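Side-chain contacts in Phthiocerol/phenolphthiocerol synthesis polyketide synthase type I PpsC (Mycobacterium tuberculosis, PDB 5NJI), which probably removes water, through this dehydratase domain, from 3-hydroxyacyl chains to give trans-2-enoyl intermediates during assembly of phthiocerol-type lipids: residues Leu78-Asp83 against Cys123-Arg128; Tyr177-Gly182 against Leu236-Thr241; Arg210-Ala215 against Met229-Gln234. The protein carries 1 engineered substitution. All blocks are in the same frame, centred on the assembly; numbering follows the deposited sequence.

Interaction 1 (Leu78-Asp83 against Cys123-Arg128); sequences LAAATD and CQVEIR
The backbone oxygen L78 O, in the helical turn that brings A80 and A81 up to V125 and C123, is gripped twice by one residue. T82 N gives it the regular helical bond and T82 OG1 donates a second at 3.0 Å; the two donors arrive from opposite faces of the carbonyl plane. T82 OG1 also meets W93 NE1, which ties this turn of the helix to strand 93-100.

Across the contact no hydrogen bond forms, and the touch is purely apolar. A81 CB lies 4.1 Å from C123 SG, while A80 CB stands 4.4 Å from V125 CG2, the branch of the valine that makes the contact. With chi1 at 61°, C123 SG sits over its own backbone, between N and C, and from there it meets the alanine methyl. Methyl groups on the helix let the backbones come near, with a CA-CA distance of 7.5 Å between A81 and C123.

All four residues are buried. Strand 122-130 runs antiparallel between strands 110-118 and 136-146, and helix 70-84 lies against its inner face with L78 directed to W93 and I95, consistent with the helix-in-sheet arrangement of a hot-dog fold.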
loop_
_atom_site.group_PDB
_atom_site.type_symbol
_atom_site.label_atom_id
_atom_site.label_comp_id
_atom_site.label_asym_id
_atom_site.label_seq_id
_atom_site.Cartn_x
_atom_site.Cartn_y
_atom_site.Cartn_z
ATOM N N LEU A 78 -1.373 0.893 10.484
ATOM C CA LEU A 78 -1.023 2.195 11.055
ATOM C C LEU A 78 -2.193 2.824 11.787
ATOM O O LEU A 78 -2.020 3.402 12.866
ATOM C CB LEU A 78 -0.516 3.139 9.960
ATOM C CG LEU A 78 0.797 2.687 9.348
ATOM C CD1 LEU A 78 1.029 3.545 8.138
ATOM C CD2 LEU A 78 1.958 2.830 10.322
ATOM N N ALA A 79 -3.402 2.704 11.233
ATOM C CA ALA A 79 -4.570 3.252 11.895
ATOM C C ALA A 79 -4.868 2.518 13.194
ATOM O O ALA A 79 -5.349 3.136 14.146
ATOM C CB ALA A 79 -5.787 3.183 10.975
ATOM N N ALA A 80 -4.603 1.213 13.241
ATOM C CA ALA A 80 -4.820 0.454 14.466
ATOM C C ALA A 80 -3.915 0.952 15.585
ATOM O O ALA A 80 -4.381 1.205 16.702
ATOM C CB ALA A 80 -4.604 -1.042 14.217
ATOM N N ALA A 81 -2.619 1.110 15.301
ATOM C CA ALA A 81 -1.706 1.646 16.310
ATOM C C ALA A 81 -2.139 3.032 16.760
ATOM O O ALA A 81 -2.125 3.340 17.954
ATOM C CB ALA A 81 -0.273 1.689 15.763
ATOM N N THR A 82 -2.511 3.889 15.814
ATOM C CA THR A 82 -2.919 5.248 16.139
ATOM C C THR A 82 -4.188 5.279 16.984
ATOM O O THR A 82 -4.324 6.129 17.877
ATOM C CB THR A 82 -3.090 6.032 14.832
ATOM O OG1 THR A 82 -1.827 6.102 14.174
ATOM C CG2 THR A 82 -3.593 7.445 15.087
ATOM N N ASP A 83 -5.113 4.346 16.755
ATOM C CA ASP A 83 -6.320 4.306 17.563
ATOM C C ASP A 83 -6.065 3.745 18.949
ATOM O O ASP A 83 -6.864 3.988 19.858
ATOM C CB ASP A 83 -7.391 3.478 16.848
ATOM C CG ASP A 83 -8.736 3.531 17.541
ATOM O OD1 ASP A 83 -9.242 4.654 17.792
ATOM O OD2 ASP A 83 -9.294 2.445 17.823
ATOM N N CYS A 123 4.234 -3.078 18.286
ATOM C CA CYS A 123 2.971 -3.795 18.398
ATOM C C CYS A 123 2.773 -4.668 17.160
ATOM O O CYS A 123 3.419 -4.479 16.128
ATOM C CB CYS A 123 1.799 -2.825 18.599
ATOM S SG CYS A 123 1.548 -1.662 17.264
ATOM N N GLN A 124 1.913 -5.676 17.300
ATOM C CA GLN A 124 1.685 -6.688 16.283
ATOM C C GLN A 124 0.228 -6.600 15.870
ATOM O O GLN A 124 -0.665 -6.614 16.724
ATOM C CB GLN A 124 2.003 -8.112 16.792
ATOM C CG GLN A 124 3.384 -8.277 17.396
ATOM C CD GLN A 124 4.472 -8.372 16.348
ATOM O OE1 GLN A 124 4.194 -8.509 15.155
ATOM N NE2 GLN A 124 5.722 -8.298 16.788
ATOM N N VAL A 125 -0.006 -6.516 14.571
ATOM C CA VAL A 125 -1.345 -6.377 14.017
ATOM C C VAL A 125 -1.631 -7.602 13.166
ATOM O O VAL A 125 -0.758 -8.080 12.439
ATOM C CB VAL A 125 -1.456 -5.079 13.192
ATOM C CG1 VAL A 125 -2.804 -4.979 12.487
ATOM C CG2 VAL A 125 -1.237 -3.869 14.069
ATOM N N GLU A 126 -2.851 -8.123 13.263
ATOM C CA GLU A 126 -3.283 -9.235 12.422
ATOM C C GLU A 126 -4.628 -8.865 11.822
ATOM O O GLU A 126 -5.481 -8.289 12.506
ATOM C CB GLU A 126 -3.345 -10.559 13.207
ATOM C CG GLU A 126 -3.578 -11.797 12.353
ATOM C CD GLU A 126 -3.056 -13.068 13.009
ATOM O OE1 GLU A 126 -2.337 -12.971 14.032
ATOM O OE2 GLU A 126 -3.367 -14.166 12.494
ATOM N N ILE A 127 -4.798 -9.146 10.529
ATOM C CA ILE A 127 -5.982 -8.746 9.780
ATOM C C ILE A 127 -6.617 -9.995 9.196
ATOM O O ILE A 127 -5.975 -10.726 8.435
ATOM C CB ILE A 127 -5.635 -7.736 8.676
ATOM C CG1 ILE A 127 -5.093 -6.467 9.318
ATOM C CG2 ILE A 127 -6.863 -7.432 7.810
ATOM C CD1 ILE A 127 -4.433 -5.540 8.336
ATOM N N ARG A 128 -7.825 -10.245 9.602
ATOM C CA ARG A 128 -8.568 -11.414 9.230
ATOM C C ARG A 128 -9.958 -11.071 8.596
ATOM O O ARG A 128 -10.339 -9.987 8.734
ATOM C CB ARG A 128 -8.886 -12.252 10.512
ATOM C CG ARG A 128 -7.700 -12.696 11.326
ATOM C CD ARG A 128 -8.082 -13.266 12.728
ATOM N NE ARG A 128 -7.036 -13.926 13.429
ATOM C CZ ARG A 128 -6.198 -13.340 14.346
ATOM N NH1 ARG A 128 -6.369 -12.007 14.665
ATOM N NH2 ARG A 128 -5.179 -14.106 14.957
#

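Interaction 2 (Tyr177-Gly182 against Leu236-Thr241); sequences YQRLRG and LGATRT. With 8Z2 (~{S}-[2-[3-[[(2~{R})-4-[[[(2~{R},3~{S},4~{R},5~{R})-5-(6-aminopurin-9-yl)-4-oxidanyl-3-phosphonooxy-oxolan-2-yl]methoxy-oxidanyl-phosphoryl]oxy-oxidanyl-phosphoryl]oxy-3,3-dimethyl-2-oxidanyl-butanoyl]amino]propanoylamino]ethyl] (~{E})-dodec-2-enethioate), chain B.
R179 reaches G237 by a single bond that approaches from an unexpected direction: R179 NH2 meets G237 O at 3.1 Å from above the carbonyl plane, 40° out of it, and not along a lone pair. Judged from the donor the geometry is regular, since the oxygen lies near the guanidinium plane at its edge and the N-H...O angle is 160°. R179 NE stays 3.9 Å from G237 O, too long for a second bond, leaving NH2 as the one donor from the arginine to this oxygen. A bend at chi3 (-47°) turns the end of the arginine onto this carbonyl, and NH2 also comes within 4.0 Å of A238 CA. The arginine also touches T243 and A246 of helix 240-246.

The 3-10 turn itself is braced by T239. Its OG1 donates to L236 O at 2.8 Å, an oxygen that T239 N also reaches, and as N-cap residue it accepts from A242 N at the start of helix 240-246.

Close to the arginine bond runs the acyl chain of the bound C12:1-CoA. L180 CD2 is 4.0 Å from its CA8, and G237 N is 3.7 Å from CA9, with L236 CB near the same carbon. Beside this acyl part of the ligand pocket, a guanidinium, probably charged, donates to a neutral carbonyl: a hydrogen bond and not a salt bridge, which the arginine's charge would probably strengthen.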
loop_
_atom_site.group_PDB
_atom_site.type_symbol
_atom_site.label_atom_id
_atom_site.label_comp_id
_atom_site.label_asym_id
_atom_site.label_seq_id
_atom_site.Cartn_x
_atom_site.Cartn_y
_atom_site.Cartn_z
ATOM N N TYR A 177 -0.306 0.956 -17.878
ATOM C CA TYR A 177 -1.581 0.387 -17.467
ATOM C C TYR A 177 -2.009 -0.750 -18.388
ATOM O O TYR A 177 -2.555 -1.745 -17.917
ATOM C CB TYR A 177 -2.631 1.494 -17.378
ATOM C CG TYR A 177 -2.367 2.394 -16.179
ATOM C CD1 TYR A 177 -2.444 1.882 -14.881
ATOM C CD2 TYR A 177 -2.018 3.734 -16.334
ATOM C CE1 TYR A 177 -2.183 2.674 -13.783
ATOM C CE2 TYR A 177 -1.759 4.537 -15.234
ATOM C CZ TYR A 177 -1.822 3.993 -13.960
ATOM O OH TYR A 177 -1.564 4.799 -12.878
ATOM N N GLN A 178 -1.717 -0.652 -19.688
ATOM C CA GLN A 178 -2.007 -1.767 -20.589
ATOM C C GLN A 178 -1.226 -3.016 -20.194
ATOM O O GLN A 178 -1.774 -4.123 -20.186
ATOM C CB GLN A 178 -1.678 -1.383 -22.032
ATOM C CG GLN A 178 -2.783 -0.638 -22.745
ATOM C CD GLN A 178 -2.533 -0.526 -24.231
ATOM O OE1 GLN A 178 -2.809 -1.457 -24.990
ATOM N NE2 GLN A 178 -1.997 0.612 -24.656
ATOM N N ARG A 179 0.070 -2.865 -19.894
ATOM C CA ARG A 179 0.873 -4.011 -19.469
ATOM C C ARG A 179 0.289 -4.639 -18.211
ATOM O O ARG A 179 0.148 -5.865 -18.119
ATOM C CB ARG A 179 2.328 -3.597 -19.235
ATOM C CG ARG A 179 3.213 -3.696 -20.476
ATOM C CD ARG A 179 4.701 -3.735 -20.122
ATOM N NE ARG A 179 5.080 -2.718 -19.150
ATOM C CZ ARG A 179 5.305 -1.440 -19.439
ATOM N NH1 ARG A 179 5.190 -1.001 -20.687
ATOM N NH2 ARG A 179 5.646 -0.596 -18.472
ATOM N N LEU A 180 -0.084 -3.806 -17.236
ATOM C CA LEU A 180 -0.668 -4.319 -16.002
ATOM C C LEU A 180 -1.979 -5.056 -16.268
ATOM O O LEU A 180 -2.196 -6.147 -15.733
ATOM C CB LEU A 180 -0.867 -3.172 -15.010
ATOM C CG LEU A 180 0.399 -2.503 -14.475
ATOM C CD1 LEU A 180 0.101 -1.216 -13.673
ATOM C CD2 LEU A 180 1.187 -3.462 -13.618
ATOM N N ARG A 181 -2.855 -4.498 -17.112
ATOM C CA ARG A 181 -4.116 -5.176 -17.418
ATOM C C ARG A 181 -3.877 -6.495 -18.136
ATOM O O ARG A 181 -4.589 -7.479 -17.896
ATOM C CB ARG A 181 -5.016 -4.280 -18.267
ATOM C CG ARG A 181 -5.650 -3.127 -17.506
ATOM C CD ARG A 181 -6.763 -2.473 -18.321
ATOM N NE ARG A 181 -6.251 -1.883 -19.555
ATOM C CZ ARG A 181 -5.824 -0.630 -19.674
ATOM N NH1 ARG A 181 -5.846 0.196 -18.635
ATOM N NH2 ARG A 181 -5.372 -0.199 -20.842
ATOM N N GLY A 182 -2.895 -6.537 -19.038
ATOM C CA GLY A 182 -2.597 -7.786 -19.711
ATOM C C GLY A 182 -2.097 -8.856 -18.768
ATOM O O GLY A 182 -2.165 -10.048 -19.095
ATOM N N LEU A 236 6.983 0.646 -10.183
ATOM C CA LEU A 236 7.869 -0.499 -10.334
ATOM C C LEU A 236 7.592 -1.248 -11.623
ATOM O O LEU A 236 8.493 -1.911 -12.145
ATOM C CB LEU A 236 7.718 -1.433 -9.138
ATOM C CG LEU A 236 8.155 -0.804 -7.818
ATOM C CD1 LEU A 236 7.777 -1.740 -6.673
ATOM C CD2 LEU A 236 9.656 -0.478 -7.776
ATOM N N GLY A 237 6.388 -1.096 -12.172
ATOM C CA GLY A 237 6.017 -1.710 -13.431
ATOM C C GLY A 237 6.724 -1.133 -14.635
ATOM O O GLY A 237 6.642 -1.723 -15.716
ATOM N N ALA A 238 7.394 0.001 -14.483
ATOM C CA ALA A 238 8.100 0.629 -15.591
ATOM C C ALA A 238 9.604 0.446 -15.509
ATOM O O ALA A 238 10.317 0.943 -16.383
ATOM C CB ALA A 238 7.768 2.119 -15.657
ATOM N N THR A 239 10.106 -0.256 -14.497
ATOM C CA THR A 239 11.537 -0.504 -14.404
ATOM C C THR A 239 11.994 -1.462 -15.504
ATOM O O THR A 239 11.207 -2.192 -16.099
ATOM C CB THR A 239 11.907 -1.100 -13.048
ATOM O OG1 THR A 239 11.170 -2.310 -12.856
ATOM C CG2 THR A 239 11.627 -0.094 -11.920
ATOM N N ARG A 240 13.305 -1.460 -15.757
ATOM C CA ARG A 240 13.856 -2.393 -16.734
ATOM C C ARG A 240 13.541 -3.835 -16.361
ATOM O O ARG A 240 13.171 -4.639 -17.222
ATOM C CB ARG A 240 15.365 -2.198 -16.872
ATOM C CG ARG A 240 15.975 -3.069 -17.981
ATOM C CD ARG A 240 17.230 -2.451 -18.577
ATOM N NE ARG A 240 18.177 -2.020 -17.554
ATOM C CZ ARG A 240 19.439 -1.684 -17.795
ATOM N NH1 ARG A 240 19.924 -1.737 -19.028
ATOM N NH2 ARG A 240 20.221 -1.301 -16.797
ATOM N N THR A 241 13.682 -4.188 -15.080
ATOM C CA THR A 241 13.364 -5.547 -14.659
ATOM C C THR A 241 11.925 -5.898 -15.007
ATOM O O THR A 241 11.638 -7.001 -15.486
ATOM C CB THR A 241 13.611 -5.689 -13.156
ATOM O OG1 THR A 241 14.986 -5.442 -12.883
ATOM C CG2 THR A 241 13.267 -7.080 -12.663
HETATM C C2 8Z2 B . 3.819 -16.727 8.481
HETATM C C4 8Z2 B . 3.173 -18.036 6.650
HETATM C C5 8Z2 B . 2.522 -18.837 7.461
HETATM C C6 8Z2 B . 2.516 -18.631 8.754
HETATM C C8 8Z2 B . 2.262 -19.619 5.513
HETATM C C10 8Z2 B . 4.908 -4.994 -11.446
HETATM C C11 8Z2 B . 6.306 -5.363 -11.738
HETATM C C12 8Z2 B . 6.355 -6.531 -12.646
HETATM N N9 8Z2 B . 2.959 -18.490 5.432
HETATM N N7 8Z2 B . 1.951 -19.780 6.757
HETATM N N3 8Z2 B . 3.833 -16.969 7.134
HETATM N N1 8Z2 B . 3.155 -17.594 9.299
HETATM N N6 8Z2 B . 1.830 -19.513 9.436
HETATM C "C1'" 8Z2 B . 3.788 -17.465 4.518
HETATM C "C2'" 8Z2 B . 5.137 -18.056 4.673
HETATM O "O2'" 8Z2 B . 5.842 -16.850 4.935
HETATM C "C3'" 8Z2 B . 5.347 -18.808 3.259
HETATM O "O3'" 8Z2 B . 6.373 -19.829 3.426
HETATM C "C4'" 8Z2 B . 5.246 -17.385 2.390
HETATM O "O4'" 8Z2 B . 3.970 -16.904 3.021
HETATM C "C5'" 8Z2 B . 5.065 -17.235 0.887
HETATM O "O5'" 8Z2 B . 3.906 -17.763 0.359
HETATM P P1 8Z2 B . 3.437 -19.161 0.455
HETATM O O11 8Z2 B . 2.681 -19.035 1.695
HETATM O O12 8Z2 B . 4.441 -20.208 0.772
HETATM O O6 8Z2 B . 2.456 -19.649 -0.854
HETATM P P2 8Z2 B . 0.860 -19.793 -0.661
HETATM O O21 8Z2 B . 0.411 -19.830 0.860
HETATM O O22 8Z2 B . 0.019 -20.762 -1.236
HETATM O O7 8Z2 B . 0.556 -18.358 -1.382
HETATM C CPA 8Z2 B . 1.441 -17.523 -2.150
HETATM C CPB 8Z2 B . 0.549 -16.316 -2.547
HETATM C CP8 8Z2 B . -0.001 -15.723 -1.237
HETATM C CP7 8Z2 B . 1.308 -15.269 -3.297
HETATM C CP9 8Z2 B . -0.595 -16.827 -3.414
HETATM O OP3 8Z2 B . 1.097 -15.343 -0.508
HETATM C CP6 8Z2 B . -0.954 -14.513 -1.421
HETATM O OP2 8Z2 B . -1.955 -14.670 -2.021
HETATM N NP2 8Z2 B . -0.692 -13.410 -0.735
HETATM C CP5 8Z2 B . -1.492 -12.205 -0.717
HETATM C CP4 8Z2 B . -0.980 -11.236 -1.765
HETATM C CP3 8Z2 B . -1.868 -9.971 -1.721
HETATM O OP1 8Z2 B . -2.971 -10.033 -1.297
HETATM N NP1 8Z2 B . -1.367 -8.851 -2.183
HETATM C CP2 8Z2 B . -2.085 -7.614 -2.148
HETATM C CP1 8Z2 B . -3.121 -7.542 -3.213
HETATM S S 8Z2 B . -2.362 -7.479 -4.866
HETATM P P3 8Z2 B . 5.966 -21.080 4.596
HETATM O O31 8Z2 B . 4.348 -21.377 4.209
HETATM O O32 8Z2 B . 5.841 -20.712 5.946
HETATM O O33 8Z2 B . 6.658 -22.372 4.575
HETATM C CA1 8Z2 B . -1.817 -6.047 -4.908
HETATM C CA2 8Z2 B . -1.166 -5.651 -6.180
HETATM O OA1 8Z2 B . -1.855 -5.209 -4.063
HETATM C CA3 8Z2 B . -0.577 -4.297 -6.256
HETATM C CA4 8Z2 B . 0.109 -3.931 -7.507
HETATM C CA5 8Z2 B . 0.889 -2.645 -7.403
HETATM C CA6 8Z2 B . 1.617 -2.368 -8.710
HETATM C CA7 8Z2 B . 2.880 -3.249 -8.850
HETATM C CA8 8Z2 B . 3.365 -3.355 -10.282
HETATM C CA9 8Z2 B . 4.805 -3.917 -10.433
#

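Interaction 3 (Arg210-Ala215 against Met229-Gln234); sequences RLPASA and MDIALQ. With 8Z2 (~{S}-[2-[3-[[(2~{R})-4-[[[(2~{R},3~{S},4~{R},5~{R})-5-(6-aminopurin-9-yl)-4-oxidanyl-3-phosphonooxy-oxolan-2-yl]methoxy-oxidanyl-phosphoryl]oxy-oxidanyl-phosphoryl]oxy-3,3-dimethyl-2-oxidanyl-butanoyl]amino]propanoylamino]ethyl] (~{E})-dodec-2-enethioate), chain B.
I231 ends on the ring carbon beside the nitrogen of P212: I231 CD1 to P212 CD is 4.0 Å. With CG1 anti to the carbonyl carbon (chi1 -71°) and CD1 extended beyond it, the CG1-CD1 branch of I231 runs out from helix 226-234 towards the loop. Its methyl also reaches R210 O at 3.7 Å and stands 4.3 Å from L211 CD1. Three consecutive residues of the 210-215 segment thus receive one side-chain end, R210 through its backbone oxygen and L211 through a branch tip. No hydrogen bond crosses; I231 further touches I194 of strand 194-200.

D230, L233 and Q234 of the same helix line the acyl chain of the ligand instead. D230 OD1 lies 3.5 Å from its CA5, and Q234 CA 3.8 Å from CA6. One turn apart, the two polar groups join: Q234 NE2 donates to D230 OD2 at 3.0 Å with an N-H...O angle of 167°, on the anti side of the carboxylate and somewhat out of its plane. F191 O helps hold the amide, which in turn positions D230 OD2; H187 NE2 adds only a weak bond to that oxygen.

The spacing of D230 and Q234 matches the D-x-x-x-Q motif of polyketide synthase dehydratases, carried on the central helix of a hot-dog subdomain, here with the enoyl chain beside it.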
loop_
_atom_site.group_PDB
_atom_site.type_symbol
_atom_site.label_atom_id
_atom_site.label_comp_id
_atom_site.label_asym_id
_atom_site.label_seq_id
_atom_site.Cartn_x
_atom_site.Cartn_y
_atom_site.Cartn_z
ATOM N N ARG A 210 -0.466 11.814 -9.370
ATOM C CA ARG A 210 -1.539 12.649 -8.871
ATOM C C ARG A 210 -2.591 11.716 -8.300
ATOM O O ARG A 210 -2.693 10.559 -8.708
ATOM C CB ARG A 210 -2.154 13.509 -9.971
ATOM C CG ARG A 210 -3.075 12.719 -10.869
ATOM C CD ARG A 210 -3.530 13.524 -12.061
ATOM N NE ARG A 210 -4.433 14.605 -11.682
ATOM C CZ ARG A 210 -5.743 14.445 -11.503
ATOM N NH1 ARG A 210 -6.296 13.247 -11.659
ATOM N NH2 ARG A 210 -6.501 15.477 -11.164
ATOM N N LEU A 211 -3.347 12.215 -7.340
ATOM C CA LEU A 211 -4.413 11.439 -6.751
ATOM C C LEU A 211 -5.711 11.734 -7.492
ATOM O O LEU A 211 -6.165 12.886 -7.471
ATOM C CB LEU A 211 -4.554 11.782 -5.289
ATOM C CG LEU A 211 -5.521 10.923 -4.490
ATOM C CD1 LEU A 211 -5.030 9.455 -4.446
ATOM C CD2 LEU A 211 -5.680 11.461 -3.088
ATOM N N PRO A 212 -6.308 10.761 -8.188
ATOM C CA PRO A 212 -7.555 11.049 -8.902
ATOM C C PRO A 212 -8.649 11.494 -7.948
ATOM O O PRO A 212 -8.685 11.112 -6.780
ATOM C CB PRO A 212 -7.896 9.719 -9.581
ATOM C CG PRO A 212 -6.590 9.023 -9.733
ATOM C CD PRO A 212 -5.823 9.403 -8.493
ATOM N N ALA A 213 -9.558 12.324 -8.471
ATOM C CA ALA A 213 -10.615 12.884 -7.639
ATOM C C ALA A 213 -11.452 11.800 -6.985
ATOM O O ALA A 213 -11.878 11.955 -5.832
ATOM C CB ALA A 213 -11.512 13.801 -8.470
ATOM N N SER A 214 -11.706 10.698 -7.701
ATOM C CA SER A 214 -12.558 9.642 -7.165
ATOM C C SER A 214 -11.902 8.862 -6.042
ATOM O O SER A 214 -12.552 7.997 -5.448
ATOM C CB SER A 214 -12.982 8.672 -8.274
ATOM O OG SER A 214 -11.862 8.044 -8.884
ATOM N N ALA A 215 -10.638 9.124 -5.750
ATOM C CA ALA A 215 -9.968 8.545 -4.602
ATOM C C ALA A 215 -9.981 9.465 -3.390
ATOM O O ALA A 215 -9.532 9.052 -2.317
ATOM C CB ALA A 215 -8.521 8.200 -4.961
ATOM N N MET A 229 -0.281 5.245 -2.086
ATOM C CA MET A 229 0.746 4.253 -1.881
ATOM C C MET A 229 0.718 3.268 -3.095
ATOM O O MET A 229 1.705 2.959 -3.615
ATOM C CB MET A 229 0.651 3.437 -0.580
ATOM C CG MET A 229 1.718 2.383 -0.456
ATOM S SD MET A 229 1.643 1.759 1.208
ATOM C CE MET A 229 2.789 0.433 1.092
ATOM N N ASP A 230 -0.458 2.769 -3.488
ATOM C CA ASP A 230 -0.490 1.868 -4.623
ATOM C C ASP A 230 0.044 2.544 -5.881
ATOM O O ASP A 230 0.782 1.921 -6.649
ATOM C CB ASP A 230 -1.908 1.345 -4.868
ATOM C CG ASP A 230 -1.922 0.211 -5.883
ATOM O OD1 ASP A 230 -1.561 -0.926 -5.496
ATOM O OD2 ASP A 230 -2.246 0.454 -7.071
ATOM N N ILE A 231 -0.340 3.807 -6.116
ATOM C CA ILE A 231 0.143 4.547 -7.282
ATOM C C ILE A 231 1.658 4.630 -7.254
ATOM O O ILE A 231 2.332 4.400 -8.265
ATOM C CB ILE A 231 -0.507 5.947 -7.334
ATOM C CG1 ILE A 231 -1.983 5.850 -7.707
ATOM C CG2 ILE A 231 0.221 6.862 -8.342
ATOM C CD1 ILE A 231 -2.794 7.098 -7.305
ATOM N N ALA A 232 2.226 4.915 -6.087
ATOM C CA ALA A 232 3.683 4.912 -5.973
ATOM C C ALA A 232 4.274 3.556 -6.353
ATOM O O ALA A 232 5.276 3.492 -7.069
ATOM C CB ALA A 232 4.105 5.295 -4.558
ATOM N N LEU A 233 3.666 2.457 -5.899
ATOM C CA LEU A 233 4.158 1.114 -6.228
ATOM C C LEU A 233 4.047 0.792 -7.713
ATOM O O LEU A 233 4.858 0.024 -8.236
ATOM C CB LEU A 233 3.378 0.059 -5.440
ATOM C CG LEU A 233 3.462 0.126 -3.917
ATOM C CD1 LEU A 233 2.547 -0.933 -3.322
ATOM C CD2 LEU A 233 4.906 -0.066 -3.448
ATOM N N GLN A 234 3.039 1.341 -8.397
ATOM C CA GLN A 234 2.851 1.073 -9.814
ATOM C C GLN A 234 4.079 1.458 -10.617
ATOM O O GLN A 234 4.300 0.903 -11.696
ATOM C CB GLN A 234 1.650 1.843 -10.338
ATOM C CG GLN A 234 0.308 1.362 -9.847
ATOM C CD GLN A 234 -0.775 2.359 -10.181
ATOM O OE1 GLN A 234 -0.596 3.211 -11.040
ATOM N NE2 GLN A 234 -1.901 2.283 -9.474
HETATM C C2 8Z2 B . 3.819 -16.727 8.481
HETATM C C4 8Z2 B . 3.173 -18.036 6.650
HETATM C C5 8Z2 B . 2.522 -18.837 7.461
HETATM C C6 8Z2 B . 2.516 -18.631 8.754
HETATM C C8 8Z2 B . 2.262 -19.619 5.513
HETATM C C10 8Z2 B . 4.908 -4.994 -11.446
HETATM C C11 8Z2 B . 6.306 -5.363 -11.738
HETATM C C12 8Z2 B . 6.355 -6.531 -12.646
HETATM N N9 8Z2 B . 2.959 -18.490 5.432
HETATM N N7 8Z2 B . 1.951 -19.780 6.757
HETATM N N3 8Z2 B . 3.833 -16.969 7.134
HETATM N N1 8Z2 B . 3.155 -17.594 9.299
HETATM N N6 8Z2 B . 1.830 -19.513 9.436
HETATM C "C1'" 8Z2 B . 3.788 -17.465 4.518
HETATM C "C2'" 8Z2 B . 5.137 -18.056 4.673
HETATM O "O2'" 8Z2 B . 5.842 -16.850 4.935
HETATM C "C3'" 8Z2 B . 5.347 -18.808 3.259
HETATM O "O3'" 8Z2 B . 6.373 -19.829 3.426
HETATM C "C4'" 8Z2 B . 5.246 -17.385 2.390
HETATM O "O4'" 8Z2 B . 3.970 -16.904 3.021
HETATM C "C5'" 8Z2 B . 5.065 -17.235 0.887
HETATM O "O5'" 8Z2 B . 3.906 -17.763 0.359
HETATM P P1 8Z2 B . 3.437 -19.161 0.455
HETATM O O11 8Z2 B . 2.681 -19.035 1.695
HETATM O O12 8Z2 B . 4.441 -20.208 0.772
HETATM O O6 8Z2 B . 2.456 -19.649 -0.854
HETATM P P2 8Z2 B . 0.860 -19.793 -0.661
HETATM O O21 8Z2 B . 0.411 -19.830 0.860
HETATM O O22 8Z2 B . 0.019 -20.762 -1.236
HETATM O O7 8Z2 B . 0.556 -18.358 -1.382
HETATM C CPA 8Z2 B . 1.441 -17.523 -2.150
HETATM C CPB 8Z2 B . 0.549 -16.316 -2.547
HETATM C CP8 8Z2 B . -0.001 -15.723 -1.237
HETATM C CP7 8Z2 B . 1.308 -15.269 -3.297
HETATM C CP9 8Z2 B . -0.595 -16.827 -3.414
HETATM O OP3 8Z2 B . 1.097 -15.343 -0.508
HETATM C CP6 8Z2 B . -0.954 -14.513 -1.421
HETATM O OP2 8Z2 B . -1.955 -14.670 -2.021
HETATM N NP2 8Z2 B . -0.692 -13.410 -0.735
HETATM C CP5 8Z2 B . -1.492 -12.205 -0.717
HETATM C CP4 8Z2 B . -0.980 -11.236 -1.765
HETATM C CP3 8Z2 B . -1.868 -9.971 -1.721
HETATM O OP1 8Z2 B . -2.971 -10.033 -1.297
HETATM N NP1 8Z2 B . -1.367 -8.851 -2.183
HETATM C CP2 8Z2 B . -2.085 -7.614 -2.148
HETATM C CP1 8Z2 B . -3.121 -7.542 -3.213
HETATM S S 8Z2 B . -2.362 -7.479 -4.866
HETATM P P3 8Z2 B . 5.966 -21.080 4.596
HETATM O O31 8Z2 B . 4.348 -21.377 4.209
HETATM O O32 8Z2 B . 5.841 -20.712 5.946
HETATM O O33 8Z2 B . 6.658 -22.372 4.575
HETATM C CA1 8Z2 B . -1.817 -6.047 -4.908
HETATM C CA2 8Z2 B . -1.166 -5.651 -6.180
HETATM O OA1 8Z2 B . -1.855 -5.209 -4.063
HETATM C CA3 8Z2 B . -0.577 -4.297 -6.256
HETATM C CA4 8Z2 B . 0.109 -3.931 -7.507
HETATM C CA5 8Z2 B . 0.889 -2.645 -7.403
HETATM C CA6 8Z2 B . 1.617 -2.368 -8.710
HETATM C CA7 8Z2 B . 2.880 -3.249 -8.850
HETATM C CA8 8Z2 B . 3.365 -3.355 -10.282
HETATM C CA9 8Z2 B . 4.805 -3.917 -10.433
#

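From the N terminus, interaction 1 comes first, closing a loop that is part strand, part irregular chain and tying helix 70-84 to strand 122-130 before the other two begin. Interaction 2 then opens on helix 173-182 and closes only at 236-241; interaction 3, joining the loop after strand 205-209 to helix 226-234, is nested inside it. Nothing crosses. Interaction 1 lies across the chain's centre from the others, about 17 Å from interaction 2 and 7 Å from interaction 3 at the nearest atoms. Interactions 2 and 3 touch directly, Y177 OH to Q234 OE1 at 2.6 Å, probably a hydrogen bond, and both border the same acyl chain.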